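Local structure of Cwp19 (Clostridioides difficile, 5OQ3) at residues 107-112 with 182-187; 170-175 with 230-235. The protein probably acts on the bacterial cell wall, this chain being its glycoside hydrolase domain, a TIM barrel of the glycosyl hydrolase-like 10 family. All coordinates share one frame; numbering follows the deposited sequence. Where two conformers were deposited one is given.

Overall arrangement
Both contacts sit on the outer layer of one eight-stranded parallel (beta/alpha) barrel, their centres about 17 Å apart and each about 16 Å from the centre of the chain. Along the sequence their segments alternate: 107-112 on helix 104-114, then 170-175 on helix 165-181; next 182-187, leading into strand 186-189; last 230-235, on helix 214-236. Contact 1 lies where helix 104-114 meets the chain leaving helix 165-181; contact 2 joins that same helix 165-181 to helix 214-236. V187, in the fourth barrel strand, bridges them, its CG2 lying 3.6 Å from CD1 of I233. Contact 2 pairs neighbouring barrel helices, and contact 1 sets a helix against the turn entering the fourth strand.

Contact 1 (107-112 with 182-187); sequences FLIEEA and YDIDGV
I109 carries the whole of the helix side of this contact, pushing its two methyl-bearing branches against the turn at 182-184. The tight part is apolar. CD1, at the end of the longer branch, touches both the CB of Y182 at 3.7 Å and the CG2 methyl of I184 at 3.8 Å; the side chains of I109 and Y182 cross at about a right angle. With I109 CG1 anti to the carbonyl carbon (chi1 -67°), CG2 is anti to the backbone N and comes to 3.5 Å from the backbone O of D183. That carbonyl oxygen is covered by the contact and has no hydrogen-bonding partner in the model, an unsatisfied polar atom facing a methyl group. D183 is the centre of an inverse gamma turn, closed by a weak bond of 2.9 Å from I184 N to Y182 O.

Toward solvent the packing is looser. The side chain of the exposed D183 comes only to 4.2 Å, CB to I109 CG2, and also touches H113; no hydrogen bond joins the two segments. The hydroxyl of Y182 instead bonds to D103, just ahead of helix 104-114. Farther along, D185 OD2 ties the chain to H113 and to the backbone N of F119. Such packing of an outer helix against the turn between the next barrel helix and its strand belongs to the (beta/alpha)8 TIM barrel.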
ATOM      1  N   PHE A 107       9.153  18.281   3.835  1.00  9.30           N
ATOM      2  CA  PHE A 107      10.069  18.292   2.713  1.00  9.45           C
ATOM      3  C   PHE A 107       9.643  17.346   1.594  1.00  9.50           C
ATOM      4  O   PHE A 107       9.599  17.722   0.404  1.00 10.96           O
ATOM      5  CB  PHE A 107      11.460  17.918   3.187  1.00 11.00           C
ATOM      6  CG  PHE A 107      12.517  18.052   2.144  1.00 11.90           C
ATOM      7  CD1 PHE A 107      13.155  19.295   1.937  1.00 12.59           C
ATOM      8  CD2 PHE A 107      12.924  16.966   1.390  1.00 12.96           C
ATOM      9  CE1 PHE A 107      14.165  19.434   0.984  1.00 13.56           C
ATOM     10  CE2 PHE A 107      13.943  17.100   0.437  1.00 13.24           C
ATOM     11  CZ  PHE A 107      14.550  18.332   0.227  1.00 12.88           C
ATOM     12  N   LEU A 108       9.205  16.166   2.005  1.00  8.54           N
ATOM     13  CA  LEU A 108       8.773  15.168   1.004  1.00  8.96           C
ATOM     14  C   LEU A 108       7.574  15.673   0.183  1.00  8.31           C
ATOM     15  O   LEU A 108       7.533  15.518  -1.007  1.00  9.09           O
ATOM     16  CB  LEU A 108       8.461  13.837   1.630  1.00  9.84           C
ATOM     17  CG  LEU A 108       9.529  13.186   2.504  1.00 10.73           C
ATOM     18  CD1 LEU A 108       9.043  11.871   3.122  1.00 12.07           C
ATOM     19  CD2 LEU A 108      10.787  12.933   1.699  1.00 14.61           C
ATOM     20  N   ILE A 109       6.653  16.366   0.868  1.00  7.60           N
ATOM     21  CA  ILE A 109       5.471  16.900   0.245  1.00  8.03           C
ATOM     22  C   ILE A 109       5.762  18.162  -0.595  1.00  7.86           C
ATOM     23  O   ILE A 109       5.387  18.256  -1.784  1.00  8.60           O
ATOM     24  CB  ILE A 109       4.407  17.202   1.299  1.00  7.90           C
ATOM     25  CG1 ILE A 109       3.919  15.886   1.928  1.00  7.97           C
ATOM     26  CG2 ILE A 109       3.226  17.925   0.663  1.00  8.37           C
ATOM     27  CD1 ILE A 109       3.077  16.149   3.150  1.00  8.40           C
ATOM     28  N   GLU A 110       6.478  19.110   0.021  1.00  7.91           N
ATOM     29  CA  GLU A 110       6.696  20.384  -0.636  1.00  9.39           C
ATOM     30  C   GLU A 110       7.572  20.199  -1.885  1.00  9.44           C
ATOM     31  O   GLU A 110       7.336  20.873  -2.903  1.00 11.25           O
ATOM     32  CB  GLU A 110       7.271  21.426   0.310  1.00  9.94           C
ATOM     33  CG  GLU A 110       6.266  21.885   1.364  1.00  9.53           C
ATOM     34  CD  GLU A 110       6.758  22.826   2.423  1.00 11.15           C
ATOM     35  OE1 GLU A 110       7.954  23.020   2.581  1.00 13.16           O
ATOM     36  OE2 GLU A 110       5.870  23.403   3.134  1.00 11.16           O
ATOM     37  N   GLU A 111       8.533  19.273  -1.835  1.00  9.70           N
ATOM     38  CA  GLU A 111       9.353  19.054  -2.987  1.00  9.79           C
ATOM     39  C   GLU A 111       8.626  18.318  -4.110  1.00  9.92           C
ATOM     40  O   GLU A 111       8.898  18.568  -5.298  1.00 11.03           O
ATOM     41  CB  GLU A 111      10.625  18.287  -2.572  1.00 10.95           C
ATOM     42  CG  GLU A 111      11.543  19.139  -1.670  1.00 12.10           C
ATOM     43  CD  GLU A 111      12.173  20.363  -2.331  1.00 13.38           C
ATOM     44  OE1 GLU A 111      12.391  20.310  -3.545  1.00 14.80           O
ATOM     45  OE2 GLU A 111      12.423  21.367  -1.602  1.00 15.98           O
ATOM     46  N   ALA A 112       7.694  17.415  -3.775  1.00  8.68           N
ATOM     47  CA  ALA A 112       6.821  16.853  -4.787  1.00  9.24           C
ATOM     48  C   ALA A 112       5.968  17.928  -5.430  1.00  8.50           C
ATOM     49  O   ALA A 112       5.885  18.026  -6.658  1.00  9.90           O
ATOM     50  CB  ALA A 112       5.940  15.717  -4.193  1.00  9.39           C
ATOM     51  N   TYR A 182      -0.675  17.929   7.369  1.00  7.81           N
ATOM     52  CA  TYR A 182       0.203  17.907   6.216  1.00  7.49           C
ATOM     53  C   TYR A 182      -0.602  18.036   4.926  1.00  6.42           C
ATOM     54  O   TYR A 182      -1.703  17.487   4.841  1.00  7.73           O
ATOM     55  CB  TYR A 182       1.045  16.625   6.177  1.00  8.21           C
ATOM     56  CG  TYR A 182       1.970  16.491   7.386  1.00  7.21           C
ATOM     57  CD1 TYR A 182       3.205  17.116   7.411  1.00  8.31           C
ATOM     58  CD2 TYR A 182       1.577  15.778   8.499  1.00  8.72           C
ATOM     59  CE1 TYR A 182       4.024  17.015   8.526  1.00  9.29           C
ATOM     60  CE2 TYR A 182       2.377  15.642   9.615  1.00  9.06           C
ATOM     61  CZ  TYR A 182       3.617  16.293   9.635  1.00 10.25           C
ATOM     62  OH  TYR A 182       4.420  16.146  10.758  1.00 11.41           O
ATOM     63  N   ASP A 183       0.000  18.614   3.913  1.00  7.65           N
ATOM     64  CA  ASP A 183      -0.693  18.916   2.649  1.00  8.30           C
ATOM     65  C   ASP A 183      -0.650  17.734   1.678  1.00  7.94           C
ATOM     66  O   ASP A 183      -0.225  17.862   0.514  1.00  8.78           O
ATOM     67  CB  ASP A 183      -0.056  20.168   2.025  1.00 10.16           C
ATOM     68  CG  ASP A 183      -0.746  20.623   0.780  1.00 12.94           C
ATOM     69  OD1 ASP A 183      -1.975  20.436   0.704  1.00 14.85           O
ATOM     70  OD2 ASP A 183      -0.043  21.153  -0.119  1.00 16.72           O
ATOM     71  N   ILE A 184      -1.094  16.585   2.158  1.00  7.18           N
ATOM     72  CA  ILE A 184      -1.170  15.434   1.316  1.00  7.81           C
ATOM     73  C   ILE A 184      -2.273  15.511   0.293  1.00  7.85           C
ATOM     74  O   ILE A 184      -3.309  16.125   0.522  1.00  9.30           O
ATOM     75  CB  ILE A 184      -1.278  14.131   2.138  1.00  9.05           C
ATOM     76  CG1 ILE A 184      -2.561  14.094   2.987  1.00 10.39           C
ATOM     77  CG2 ILE A 184      -0.047  13.948   3.058  1.00  9.53           C
ATOM     78  CD1 ILE A 184      -2.813  12.730   3.616  1.00 10.69           C
ATOM     79  N   ASP A 185      -2.129  14.784  -0.810  1.00  7.56           N
ATOM     80  CA  ASP A 185      -3.192  14.692  -1.836  1.00  7.58           C
ATOM     81  C   ASP A 185      -4.005  13.399  -1.750  1.00  6.72           C
ATOM     82  O   ASP A 185      -5.144  13.334  -2.215  1.00  7.92           O
ATOM     83  CB  ASP A 185      -2.562  14.781  -3.227  1.00  7.85           C
ATOM     84  CG  ASP A 185      -1.744  16.014  -3.372  1.00  8.93           C
ATOM     85  OD1 ASP A 185      -2.332  17.116  -3.315  1.00 10.53           O
ATOM     86  OD2 ASP A 185      -0.506  15.958  -3.485  1.00  9.43           O
ATOM     87  N   GLY A 186      -3.432  12.387  -1.087  1.00  6.44           N
ATOM     88  CA  GLY A 186      -4.067  11.069  -0.954  1.00  6.44           C
ATOM     89  C   GLY A 186      -3.554  10.318   0.248  1.00  5.87           C
ATOM     90  O   GLY A 186      -2.452  10.605   0.750  1.00  6.59           O
ATOM     91  N   VAL A 187      -4.358   9.354   0.674  1.00  5.42           N
ATOM     92  CA  VAL A 187      -3.985   8.335   1.686  1.00  5.35           C
ATOM     93  C   VAL A 187      -4.085   6.982   0.983  1.00  6.04           C
ATOM     94  O   VAL A 187      -5.067   6.729   0.289  1.00  6.30           O
ATOM     95  CB  VAL A 187      -4.960   8.427   2.904  1.00  5.79           C
ATOM     96  CG1 VAL A 187      -4.763   7.240   3.840  1.00  6.86           C
ATOM     97  CG2 VAL A 187      -4.845   9.784   3.596  1.00  6.95           C
TER

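Contact 2 (170-175 with 230-235); sequences YIVDSI and KASIKS
In these two segments V172 and S232 approach closest, their CA atoms 7.0 Å apart. In direct packing, the CG1 methyl of V172 rests on the CB of S232 at 3.6 Å, with S232 OG slightly farther from the same methyl at 3.8 Å. V172 CG1 stands anti to the backbone N (chi1 170°), and this swings the methyl across to the serine. A looser apolar pair lies one step deeper: in the conformer given, I175 CG2 and I233 CG1 are only loosely apposed, 4.5 Å apart, and both isoleucines also pack on V187 of strand 186-189.

The only polar link between the segments is a water. It donates to V172 O at 2.9 Å and is hydrogen-bonded to S232 OG at the same distance, so the serine spans the gap by both its carbon and its oxygen. Helices 165-181 and 214-236 precede and follow strand 186-189 and pack side by side outside the TIM barrel; I175 and I233 belong to the apolar layer between the helices and that strand.

Within the helices, serine side chains bond back to backbone carbonyls. Y170 O is gripped twice, from opposite faces of its plane, by S174 N and S174 OG; the hydroxyl lies 36° out of that plane. S174 OG also bonds to N86. S235 OG reaches S232 O at 2.7 Å, tilted 20° from the carbonyl plane.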
ATOM      1  N   TYR A 170      -7.765   3.743  16.657  1.00  8.24           N
ATOM      2  CA  TYR A 170      -6.376   4.195  16.699  1.00  8.40           C
ATOM      3  C   TYR A 170      -5.794   4.378  15.284  1.00  8.00           C
ATOM      4  O   TYR A 170      -5.070   5.331  15.037  1.00  8.86           O
ATOM      5  CB  TYR A 170      -5.544   3.187  17.518  1.00 10.05           C
ATOM      6  CG  TYR A 170      -4.088   3.036  17.111  1.00 10.34           C
ATOM      7  CD1 TYR A 170      -3.169   4.040  17.340  1.00 11.23           C
ATOM      8  CD2 TYR A 170      -3.634   1.885  16.472  1.00 11.73           C
ATOM      9  CE1 TYR A 170      -1.836   3.920  16.962  1.00 11.96           C
ATOM     10  CE2 TYR A 170      -2.311   1.733  16.088  1.00 12.41           C
ATOM     11  CZ  TYR A 170      -1.422   2.759  16.317  1.00 11.99           C
ATOM     12  OH  TYR A 170      -0.118   2.636  15.888  1.00 13.86           O
ATOM     13  N   ILE A 171      -6.074   3.446  14.394  1.00  7.82           N
ATOM     14  CA  ILE A 171      -5.613   3.598  13.010  1.00  8.68           C
ATOM     15  C   ILE A 171      -6.248   4.820  12.344  1.00  8.73           C
ATOM     16  O   ILE A 171      -5.540   5.637  11.727  1.00  8.68           O
ATOM     17  CB  ILE A 171      -5.782   2.313  12.226  1.00  8.85           C
ATOM     18  CG1 ILE A 171      -4.899   1.206  12.810  1.00 10.61           C
ATOM     19  CG2 ILE A 171      -5.473   2.536  10.739  1.00  9.80           C
ATOM     20  CD1 ILE A 171      -5.317  -0.184  12.396  1.00 11.44           C
ATOM     21  N   VAL A 172      -7.560   4.977  12.518  1.00  7.60           N
ATOM     22  CA  VAL A 172      -8.228   6.172  11.997  1.00  7.80           C
ATOM     23  C   VAL A 172      -7.572   7.454  12.524  1.00  8.96           C
ATOM     24  O   VAL A 172      -7.306   8.391  11.774  1.00  8.54           O
ATOM     25  CB  VAL A 172      -9.712   6.146  12.305  1.00  7.94           C
ATOM     26  CG1 VAL A 172     -10.400   7.459  12.007  1.00  8.31           C
ATOM     27  CG2 VAL A 172     -10.381   5.001  11.531  1.00  8.55           C
ATOM     28  N   ASP A 173      -7.357   7.485  13.838  1.00  8.65           N
ATOM     29  CA  ASP A 173      -6.779   8.670  14.442  1.00  9.84           C
ATOM     30  C   ASP A 173      -5.356   8.921  13.968  1.00  9.83           C
ATOM     31  O   ASP A 173      -4.933  10.059  13.844  1.00 11.94           O
ATOM     32  CB  ASP A 173      -6.830   8.527  15.984  1.00 11.15           C
ATOM     33  CG  ASP A 173      -8.256   8.594  16.556  1.00 13.94           C
ATOM     34  OD1 ASP A 173      -9.209   9.015  15.826  1.00 15.51           O
ATOM     35  OD2 ASP A 173      -8.444   8.190  17.741  1.00 17.56           O
ATOM     36  N   SER A 174      -4.607   7.843  13.736  1.00 10.05           N
ATOM     37  CA  SER A 174      -3.232   7.964  13.245  1.00 10.49           C
ATOM     38  C   SER A 174      -3.206   8.599  11.841  1.00 10.02           C
ATOM     39  O   SER A 174      -2.382   9.481  11.573  1.00 12.37           O
ATOM     40  CB  SER A 174      -2.572   6.586  13.189  1.00 12.26           C
ATOM     41  OG  SER A 174      -2.310   5.992  14.458  1.00 12.78           O
ATOM     42  N   ILE A 175      -4.136   8.193  10.997  1.00  8.62           N
ATOM     43  CA  ILE A 175      -4.234   8.802   9.680  0.52  7.47           C
ATOM     44  C   ILE A 175      -4.762  10.228   9.724  1.00  8.35           C
ATOM     45  O   ILE A 175      -4.244  11.112   9.015  1.00  8.41           O
ATOM     46  CB  ILE A 175      -5.054   7.884   8.786  0.52  9.57           C
ATOM     47  CG1 ILE A 175      -4.225   6.613   8.609  0.52  8.73           C
ATOM     48  CG2 ILE A 175      -5.346   8.565   7.460  0.52  9.66           C
ATOM     49  CD1 ILE A 175      -5.071   5.478   8.164  0.52 10.05           C
ATOM     50  N   LYS A 230     -11.933   6.358   5.327  1.00  5.85           N
ATOM     51  CA  LYS A 230     -12.469   7.223   4.290  1.00  6.47           C
ATOM     52  C   LYS A 230     -13.327   8.334   4.881  1.00  6.31           C
ATOM     53  O   LYS A 230     -13.184   9.507   4.520  1.00  6.94           O
ATOM     54  CB  LYS A 230     -13.210   6.429   3.203  1.00  8.29           C
ATOM     55  CG  LYS A 230     -13.438   7.330   2.020  1.00 11.15           C
ATOM     56  CD  LYS A 230     -13.697   6.609   0.830  1.00 16.52           C
ATOM     57  CE  LYS A 230     -15.083   6.269   0.846  1.00 12.50           C
ATOM     58  NZ  LYS A 230     -15.860   7.461   0.443  1.00 21.72           N
ATOM     59  N   ALA A 231     -14.221   7.948   5.795  1.00  6.66           N
ATOM     60  CA  ALA A 231     -15.107   8.954   6.389  1.00  7.10           C
ATOM     61  C   ALA A 231     -14.335  10.021   7.154  1.00  6.92           C
ATOM     62  O   ALA A 231     -14.682  11.200   7.118  1.00  8.62           O
ATOM     63  CB  ALA A 231     -16.135   8.288   7.284  1.00  8.59           C
ATOM     64  N   SER A 232     -13.304   9.605   7.877  1.00  6.69           N
ATOM     65  CA  SER A 232     -12.488  10.532   8.638  1.00  7.16           C
ATOM     66  C   SER A 232     -11.822  11.540   7.700  1.00  6.59           C
ATOM     67  O   SER A 232     -11.891  12.742   7.874  1.00  9.17           O
ATOM     68  CB  SER A 232     -11.432   9.762   9.446  1.00  8.75           C
ATOM     69  OG  SER A 232     -10.490  10.656  10.004  1.00 10.10           O
ATOM     70  N   ILE A 233     -11.182  11.015   6.665  1.00  6.99           N
ATOM     71  CA  ILE A 233     -10.518  11.852   5.667  1.00  7.02           C
ATOM     72  C   ILE A 233     -11.496  12.873   5.105  1.00  7.82           C
ATOM     73  O   ILE A 233     -11.206  14.099   5.122  1.00  9.52           O
ATOM     74  CB  ILE A 233      -9.879  11.033   4.534  1.00  8.21           C
ATOM     75  CG1 ILE A 233      -8.802  10.151   5.078  1.00  7.98           C
ATOM     76  CG2 ILE A 233      -9.366  11.961   3.430  1.00  8.97           C
ATOM     77  CD1 ILE A 233      -8.380   9.065   4.094  1.00  7.89           C
ATOM     78  N   LYS A 234     -12.686  12.398   4.707  1.00  8.05           N
ATOM     79  CA  LYS A 234     -13.640  13.297   4.024  1.00  9.71           C
ATOM     80  C   LYS A 234     -14.162  14.363   4.968  1.00  9.07           C
ATOM     81  O   LYS A 234     -14.491  15.457   4.515  1.00 11.41           O
ATOM     82  CB  LYS A 234     -14.783  12.480   3.424  1.00 12.80           C
ATOM     83  CG  LYS A 234     -14.366  11.472   2.327  1.00 18.18           C
ATOM     84  CD  LYS A 234     -13.550  11.985   1.142  1.00 23.19           C
ATOM     85  CE  LYS A 234     -13.055  10.818   0.236  1.00 21.94           C
ATOM     86  NZ  LYS A 234     -12.324  11.377  -0.945  1.00 23.59           N
ATOM     87  N   SER A 235     -14.242  14.056   6.268  1.00  8.03           N
ATOM     88  CA  SER A 235     -14.758  15.034   7.220  1.00 10.15           C
ATOM     89  C   SER A 235     -13.752  16.161   7.484  1.00  9.82           C
ATOM     90  O   SER A 235     -14.106  17.204   8.045  1.00 15.20           O
ATOM     91  CB  SER A 235     -15.057  14.331   8.559  1.00 12.24           C
ATOM     92  OG  SER A 235     -13.885  14.006   9.257  1.00 13.03           O
TER
HETATM   93  O   HOH W   1      -8.358   8.822   9.159  1.00 21.40           O